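Local coordinates for protein PA0821 (Pseudomonas aeruginosa, PDB 7DRG) that probably serves as the immunity protein of a type VI secretion system, protecting the cell against a putative VRR-NUC domain-containing effector, at residues B[52-55]-B[56-60]; B[92-95]-B[96-100]; B[168-172]-B[173-177]. All blocks are in the same frame, centred on the assembly; numbering follows the deposited sequence.

Contact 1: B[52-55]-B[56-60]; sequences PLVR and ESLCQ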
loop_
_atom_site.group_PDB
_atom_site.type_symbol
_atom_site.label_atom_id
_atom_site.label_comp_id
_atom_site.label_asym_id
_atom_site.label_seq_id
_atom_site.Cartn_x
_atom_site.Cartn_y
_atom_site.Cartn_z
ATOM N N PRO B 52 30.200 -24.102 22.472
ATOM C CA PRO B 52 30.870 -22.987 23.159
ATOM C C PRO B 52 31.623 -22.042 22.237
ATOM O O PRO B 52 31.610 -20.831 22.489
ATOM C CB PRO B 52 31.819 -23.703 24.132
ATOM C CG PRO B 52 31.182 -25.010 24.368
ATOM C CD PRO B 52 30.553 -25.403 23.065
ATOM N N LEU B 53 32.301 -22.549 21.199
ATOM C CA LEU B 53 33.079 -21.666 20.336
ATOM C C LEU B 53 32.177 -20.705 19.574
ATOM O O LEU B 53 32.520 -19.526 19.424
ATOM C CB LEU B 53 33.939 -22.482 19.369
ATOM C CG LEU B 53 35.134 -23.185 20.019
ATOM C CD1 LEU B 53 35.947 -23.926 18.972
ATOM C CD2 LEU B 53 35.996 -22.184 20.771
ATOM N N VAL B 54 31.014 -21.180 19.112
ATOM C CA VAL B 54 30.093 -20.297 18.397
ATOM C C VAL B 54 29.482 -19.292 19.358
ATOM O O VAL B 54 29.301 -18.117 19.015
ATOM C CB VAL B 54 29.013 -21.109 17.657
ATOM C CG1 VAL B 54 27.953 -20.179 17.029
ATOM C CG2 VAL B 54 29.630 -21.972 16.582
ATOM N N ARG B 55 29.159 -19.730 20.579
ATOM C CA ARG B 55 28.639 -18.791 21.567
ATOM C C ARG B 55 29.662 -17.707 21.900
ATOM O O ARG B 55 29.305 -16.527 21.993
ATOM C CB ARG B 55 28.190 -19.543 22.815
ATOM C CG ARG B 55 26.940 -20.359 22.541
ATOM C CD ARG B 55 26.550 -21.236 23.709
ATOM N NE ARG B 55 25.321 -21.958 23.400
ATOM C CZ ARG B 55 24.635 -22.665 24.294
ATOM N NH1 ARG B 55 25.060 -22.731 25.552
ATOM N NH2 ARG B 55 23.525 -23.300 23.927
ATOM N N GLU B 56 30.945 -18.074 22.040
ATOM C CA GLU B 56 31.968 -17.051 22.252
ATOM C C GLU B 56 32.032 -16.078 21.084
ATOM O O GLU B 56 32.219 -14.871 21.283
ATOM C CB GLU B 56 33.336 -17.696 22.465
ATOM C CG GLU B 56 33.398 -18.586 23.683
ATOM C CD GLU B 56 34.741 -19.290 23.820
ATOM O OE1 GLU B 56 35.708 -18.886 23.128
ATOM O OE2 GLU B 56 34.794 -20.283 24.576
ATOM N N SER B 57 31.913 -16.589 19.857
ATOM C CA SER B 57 31.943 -15.709 18.691
ATOM C C SER B 57 30.732 -14.788 18.663
ATOM O O SER B 57 30.849 -13.613 18.295
ATOM C CB SER B 57 32.037 -16.533 17.408
ATOM O OG SER B 57 33.363 -17.046 17.266
ATOM N N LEU B 58 29.566 -15.292 19.075
ATOM C CA LEU B 58 28.395 -14.429 19.189
ATOM C C LEU B 58 28.634 -13.320 20.202
ATOM O O LEU B 58 28.189 -12.181 20.013
ATOM C CB LEU B 58 27.176 -15.263 19.592
ATOM C CG LEU B 58 26.590 -16.156 18.497
ATOM C CD1 LEU B 58 25.595 -17.151 19.099
ATOM C CD2 LEU B 58 25.899 -15.300 17.429
ATOM N N CYS B 59 29.331 -13.636 21.295
ATOM C CA CYS B 59 29.638 -12.614 22.282
ATOM C C CYS B 59 30.616 -11.591 21.735
ATOM O O CYS B 59 30.527 -10.411 22.094
ATOM C CB CYS B 59 30.194 -13.254 23.547
ATOM S SG CYS B 59 28.910 -14.121 24.467
ATOM N N GLN B 60 31.561 -12.022 20.886
ATOM C CA GLN B 60 32.452 -11.064 20.241
ATOM C C GLN B 60 31.687 -10.195 19.252
ATOM O O GLN B 60 31.948 -8.990 19.152
ATOM C CB GLN B 60 33.611 -11.801 19.561
ATOM C CG GLN B 60 34.557 -10.914 18.748
ATOM C CD GLN B 60 35.365 -9.919 19.570
ATOM O OE1 GLN B 60 35.646 -10.131 20.748
ATOM N NE2 GLN B 60 35.759 -8.823 18.929
#
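Glu56 folds back over the backbone carbonyl of Pro52, one helical turn earlier. Glu56 CG lies 3.1 Å from Pro52 O. The first torsion puts CG beside the backbone N (chi1 -62°), and the chain then runs out extended. The carboxylate continues past the carbonyl, and its OE1 comes 4.1 Å from CD2 of Leu53. The two side chains meet at a slant on an exposed face.

Both segments belong to the first turns of helix 52-69. Pro52 O accepts Glu56 N at 2.9 Å, and the ladder goes on with Ser57 N to Leu53 O, Leu58 N to Val54 O and Cys59 N to Arg55 O. Leu53 O has a second, weak partner in Ser57 OG at 3.4 Å, since OG also sits beside its own backbone N (chi1 -75°).

On another face Val54 CG1 meets Leu58 CD1 at 4.4 Å, while Leu58 CG rests 3.4 Å from Val54 O. Both side chains also touch Phe46 of strand 34-46. Cys59 turns its sulfur back toward the carbonyl of Arg55, with SG 3.5 Å from Arg55 O.

Arg55 itself extends away from the helix. Its NE bonds Ala49 O and its NH2 bonds Asp104 O, so this buried guanidinium is tied to two backbone carbonyls. The cost of burying the arginine's charge is probably offset in part by these two oxygens, which would also fix the extended side chain in place.

Contact 2: B[92-95]-B[96-100]; sequences DTQP and LREMM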
loop_
_atom_site.group_PDB
_atom_site.type_symbol
_atom_site.label_atom_id
_atom_site.label_comp_id
_atom_site.label_asym_id
_atom_site.label_seq_id
_atom_site.Cartn_x
_atom_site.Cartn_y
_atom_site.Cartn_z
ATOM N N ASP B 92 20.108 -2.853 33.779
ATOM C CA ASP B 92 20.107 -3.895 34.799
ATOM C C ASP B 92 20.618 -5.239 34.300
ATOM O O ASP B 92 20.629 -6.205 35.071
ATOM C CB ASP B 92 18.693 -4.080 35.357
ATOM C CG ASP B 92 18.142 -2.816 35.976
ATOM O OD1 ASP B 92 18.956 -1.988 36.435
ATOM O OD2 ASP B 92 16.900 -2.659 36.007
ATOM N N THR B 93 21.020 -5.338 33.038
ATOM C CA THR B 93 21.363 -6.634 32.475
ATOM C C THR B 93 22.755 -7.073 32.909
ATOM O O THR B 93 23.640 -6.253 33.170
ATOM C CB THR B 93 21.292 -6.610 30.946
ATOM O OG1 THR B 93 22.203 -5.632 30.427
ATOM C CG2 THR B 93 19.882 -6.289 30.478
ATOM N N GLN B 94 22.935 -8.387 32.981
ATOM C CA GLN B 94 24.252 -8.986 33.110
ATOM C C GLN B 94 24.961 -8.965 31.761
ATOM O O GLN B 94 24.312 -8.914 30.713
ATOM C CB GLN B 94 24.132 -10.426 33.592
ATOM C CG GLN B 94 23.504 -10.595 34.957
ATOM C CD GLN B 94 23.330 -12.054 35.321
ATOM O OE1 GLN B 94 22.460 -12.739 34.783
ATOM N NE2 GLN B 94 24.173 -12.544 36.221
ATOM N N PRO B 95 26.294 -9.004 31.755
ATOM C CA PRO B 95 27.014 -9.162 30.488
ATOM C C PRO B 95 26.553 -10.409 29.755
ATOM O O PRO B 95 26.222 -11.428 30.367
ATOM C CB PRO B 95 28.479 -9.286 30.924
ATOM C CG PRO B 95 28.533 -8.530 32.199
ATOM C CD PRO B 95 27.212 -8.788 32.884
ATOM N N LEU B 96 26.530 -10.316 28.424
ATOM C CA LEU B 96 26.097 -11.453 27.619
ATOM C C LEU B 96 26.941 -12.690 27.909
ATOM O O LEU B 96 26.402 -13.796 28.012
ATOM C CB LEU B 96 26.137 -11.092 26.128
ATOM C CG LEU B 96 25.604 -12.152 25.169
ATOM C CD1 LEU B 96 24.159 -12.481 25.519
ATOM C CD2 LEU B 96 25.688 -11.659 23.729
ATOM N N ARG B 97 28.259 -12.525 28.084
ATOM C CA ARG B 97 29.109 -13.677 28.388
ATOM C C ARG B 97 28.726 -14.336 29.708
ATOM O O ARG B 97 28.890 -15.552 29.867
ATOM C CB ARG B 97 30.580 -13.255 28.429
ATOM C CG ARG B 97 31.149 -12.886 27.066
ATOM C CD ARG B 97 32.532 -12.239 27.165
ATOM N NE ARG B 97 32.859 -11.502 25.946
ATOM C CZ ARG B 97 33.416 -12.047 24.878
ATOM N NH1 ARG B 97 33.713 -13.338 24.881
ATOM N NH2 ARG B 97 33.668 -11.291 23.819
ATOM N N GLU B 98 28.224 -13.555 30.666
ATOM C CA GLU B 98 27.829 -14.130 31.944
ATOM C C GLU B 98 26.543 -14.934 31.806
ATOM O O GLU B 98 26.407 -16.006 32.404
ATOM C CB GLU B 98 27.681 -13.021 32.989
ATOM C CG GLU B 98 27.412 -13.504 34.414
ATOM C CD GLU B 98 28.640 -14.074 35.121
ATOM O OE1 GLU B 98 29.785 -13.800 34.704
ATOM O OE2 GLU B 98 28.447 -14.803 36.118
HETATM N N MSE B 99 25.596 -14.446 31.012
HETATM C CA MSE B 99 24.347 -15.167 30.809
HETATM C C MSE B 99 24.591 -16.442 30.003
HETATM O O MSE B 99 24.010 -17.490 30.297
HETATM C CB MSE B 99 23.316 -14.268 30.126
HETATM C CG MSE B 99 22.797 -13.183 31.050
HETATM SE SE MSE B 99 21.433 -12.083 30.194
HETATM C CE MSE B 99 22.583 -11.095 28.949
HETATM N N MSE B 100 25.487 -16.364 29.033
HETATM C CA MSE B 100 25.773 -17.572 28.230
HETATM C C MSE B 100 26.528 -18.588 29.096
HETATM O O MSE B 100 26.378 -19.775 28.869
HETATM C CB MSE B 100 26.616 -17.205 27.009
HETATM C CG MSE B 100 26.026 -16.147 26.133
HETATM SE SE MSE B 100 26.156 -16.747 24.286
HETATM C CE MSE B 100 24.877 -18.071 24.683
#
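Met99 N donates to Pro95 O at 3.1 Å, with an N-H...O angle of 157°. The donor arrives almost in line with the C=O bond. Glu98 N also reaches Pro95 O, at 2.9 Å, but its angle of 127° makes this bond weak. One carbonyl thus serves two successive amides of the first helical turn.

Next to this pair, Glu98 CB packs 3.4 Å from Pro95 O. Glu98 CG is anti to its backbone N (chi1 -174°) and lies 3.8 Å from Gln94 NE2. The Glu98 chain then bends at its second torsion, which takes the carboxylate away from the amide. The other branch of the same amide faces Met99, with Gln94 OE1 3.8 Å from Met99 CG. Gln94 therefore lies across the start of the helix and touches two of its side chains with one extended chain.

This is the N-terminus of helix 96-101. Pro95 holds the N-cap position, and its ring is hydrocarbon, so the side chain cannot accept a hydrogen bond from the first-turn amides. Its backbone oxygen accepts the first i to i+4 bond of the helix, as is usual for an N-cap residue.

Met99, present as selenomethionine, bends at its last torsion and brings its methyl back to the loop backbone. Met99 CE packs closely there, 3.3 Å from Gln94 O. The same side chain touches Leu76, Phe111 and Tyr113, on strands 75-77 and 109-114. Leu96 packs inward on Phe111 and on Phe62 of helix 52-69. The end of the Arg97 side chain leads away from the loop, and its NH2 forms a salt bridge with Asp63 of that helix.

Contact 3: B[168-172]-B[173-177]; sequences DFARR and LEPEQ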
loop_
_atom_site.group_PDB
_atom_site.type_symbol
_atom_site.label_atom_id
_atom_site.label_comp_id
_atom_site.label_asym_id
_atom_site.label_seq_id
_atom_site.Cartn_x
_atom_site.Cartn_y
_atom_site.Cartn_z
ATOM N N ASP B 168 32.396 -8.814 9.531
ATOM C CA ASP B 168 33.030 -9.384 10.717
ATOM C C ASP B 168 32.196 -10.516 11.295
ATOM O O ASP B 168 32.739 -11.549 11.704
ATOM C CB ASP B 168 33.252 -8.307 11.779
ATOM C CG ASP B 168 34.431 -7.391 11.455
ATOM O OD1 ASP B 168 35.106 -7.621 10.437
ATOM O OD2 ASP B 168 34.674 -6.427 12.214
ATOM N N PHE B 169 30.870 -10.341 11.332
ATOM C CA PHE B 169 30.012 -11.380 11.896
ATOM C C PHE B 169 29.989 -12.610 10.997
ATOM O O PHE B 169 30.009 -13.747 11.483
ATOM C CB PHE B 169 28.572 -10.869 12.089
ATOM C CG PHE B 169 28.416 -9.742 13.084
ATOM C CD1 PHE B 169 29.488 -9.221 13.783
ATOM C CD2 PHE B 169 27.148 -9.214 13.323
ATOM C CE1 PHE B 169 29.319 -8.188 14.682
ATOM C CE2 PHE B 169 26.970 -8.179 14.224
ATOM C CZ PHE B 169 28.047 -7.670 14.910
ATOM N N ALA B 170 29.924 -12.398 9.680
ATOM C CA ALA B 170 29.953 -13.520 8.751
ATOM C C ALA B 170 31.231 -14.321 8.923
ATOM O O ALA B 170 31.213 -15.559 8.904
ATOM C CB ALA B 170 29.838 -13.011 7.315
ATOM N N ARG B 171 32.346 -13.618 9.099
ATOM C CA ARG B 171 33.642 -14.266 9.248
ATOM C C ARG B 171 33.671 -15.191 10.463
ATOM O O ARG B 171 34.240 -16.289 10.398
ATOM C CB ARG B 171 34.717 -13.187 9.342
ATOM C CG ARG B 171 36.137 -13.659 9.225
ATOM C CD ARG B 171 36.944 -12.610 8.473
ATOM N NE ARG B 171 36.633 -11.244 8.904
ATOM C CZ ARG B 171 36.806 -10.171 8.140
ATOM N NH1 ARG B 171 37.276 -10.307 6.904
ATOM N NH2 ARG B 171 36.504 -8.961 8.601
ATOM N N ARG B 172 33.041 -14.786 11.560
ATOM C CA ARG B 172 33.084 -15.623 12.784
ATOM C C ARG B 172 32.018 -16.716 12.804
ATOM O O ARG B 172 32.269 -17.708 13.432
ATOM C CB ARG B 172 32.695 -14.893 14.070
ATOM C CG ARG B 172 33.105 -13.454 14.199
ATOM C CD ARG B 172 33.187 -13.035 15.640
ATOM N NE ARG B 172 34.119 -11.946 15.692
ATOM C CZ ARG B 172 33.787 -10.689 15.519
ATOM N NH1 ARG B 172 32.531 -10.368 15.319
ATOM N NH2 ARG B 172 34.700 -9.749 15.551
ATOM N N LEU B 173 30.861 -16.494 12.183
ATOM C CA LEU B 173 29.769 -17.440 12.332
ATOM C C LEU B 173 29.671 -18.422 11.177
ATOM O O LEU B 173 28.928 -19.407 11.292
ATOM C CB LEU B 173 28.435 -16.689 12.476
ATOM C CG LEU B 173 28.355 -15.752 13.686
ATOM C CD1 LEU B 173 27.048 -14.968 13.673
ATOM C CD2 LEU B 173 28.488 -16.541 14.986
ATOM N N GLU B 174 30.398 -18.179 10.082
ATOM C CA GLU B 174 30.348 -18.971 8.854
ATOM C C GLU B 174 28.902 -19.353 8.505
ATOM O O GLU B 174 28.552 -20.535 8.490
ATOM C CB GLU B 174 31.236 -20.207 8.957
ATOM C CG GLU B 174 32.687 -19.835 9.288
ATOM C CD GLU B 174 33.704 -20.833 8.762
ATOM O OE1 GLU B 174 33.585 -22.032 9.090
ATOM O OE2 GLU B 174 34.624 -20.407 8.021
ATOM N N PRO B 175 28.054 -18.367 8.218
ATOM C CA PRO B 175 26.619 -18.630 8.061
ATOM C C PRO B 175 26.313 -19.416 6.799
ATOM O O PRO B 175 27.107 -19.480 5.856
ATOM C CB PRO B 175 26.004 -17.224 7.985
ATOM C CG PRO B 175 27.088 -16.286 8.463
ATOM C CD PRO B 175 28.370 -16.937 8.065
ATOM N N GLU B 176 25.112 -20.000 6.785
ATOM C CA GLU B 176 24.642 -20.693 5.593
ATOM C C GLU B 176 24.175 -19.707 4.529
ATOM O O GLU B 176 24.377 -19.934 3.331
ATOM C CB GLU B 176 23.498 -21.640 5.961
ATOM C CG GLU B 176 23.780 -22.511 7.180
ATOM C CD GLU B 176 24.777 -23.609 6.898
ATOM O OE1 GLU B 176 24.537 -24.381 5.945
ATOM O OE2 GLU B 176 25.799 -23.693 7.628
ATOM N N GLN B 177 23.539 -18.620 4.954
ATOM C CA GLN B 177 22.934 -17.654 4.055
ATOM C C GLN B 177 22.594 -16.418 4.867
ATOM O O GLN B 177 22.579 -16.449 6.100
ATOM C CB GLN B 177 21.675 -18.209 3.382
ATOM C CG GLN B 177 20.618 -18.657 4.382
ATOM C CD GLN B 177 19.372 -19.192 3.713
ATOM O OE1 GLN B 177 18.722 -18.487 2.937
ATOM N NE2 GLN B 177 19.021 -20.444 4.014
#
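Leu173 and Ala170 make this contact with Glu174 and Pro175, at a helix C-terminus closed by a left-handed residue and then a proline. Helix 161-173 ends where Glu174 takes its left-handed backbone (phi 41°), and Pro175 follows at once.

Leu173 is the last helical residue. Its N bonds Phe169 O at 3.0 Å, and its side chain leans over the same carbonyl, with CG 3.4 Å from Phe169 O. CG gets there because it stands beside the backbone N (chi1 -60°). The residue is buried.

Ala170 meets the turn mainly through its carbonyl oxygen. Ala170 O accepts Glu174 N at 3.0 Å, with an N-H...O angle of 134°, so the helical pattern of bonding lasts one residue into the exit. Proline has no N-H, and Pro175 can add no further backbone donor. Its ring instead packs against Ala170 and, like that residue, touches Leu235 of strand 233-237.

Arg172 adjoins the joint but sends its guanidinium back along its own helix. One face looks onto Asp168 O, and NH2 pairs with Glu64 of helix 52-69. Separately, within 168-172, Arg171 NH2 forms a salt bridge with Asp168 OD1 at 2.7 Å, reached nearly in the guanidinium plane.

Where the chain turns off toward strand 177-180, Pro175 CD sits 3.3 Å from Ala170 O and 4.3 Å from Ala170 CB.

The three contacts follow one another along the chain without overlap. Contact 1 opens helix 52-69, contact 2 leads into helix 96-101, and contact 3 closes helix 161-173. Contact 1 lies between the others: its centre is 13 Å from that of contact 2 and 12 Å from that of contact 3. Cys59 and Arg55 pack on Met100, and Cys59 also touches Arg97. Leu58 meets Leu173, and Gln60 lies against Arg172. Contacts 2 and 3 do not touch; their nearest atoms are about 8 Å apart. Helix 52-69 thus lies between the other two helices and touches both. Side chains of these helices also touch strands 34-46 and 109-114 of this probable immunity protein.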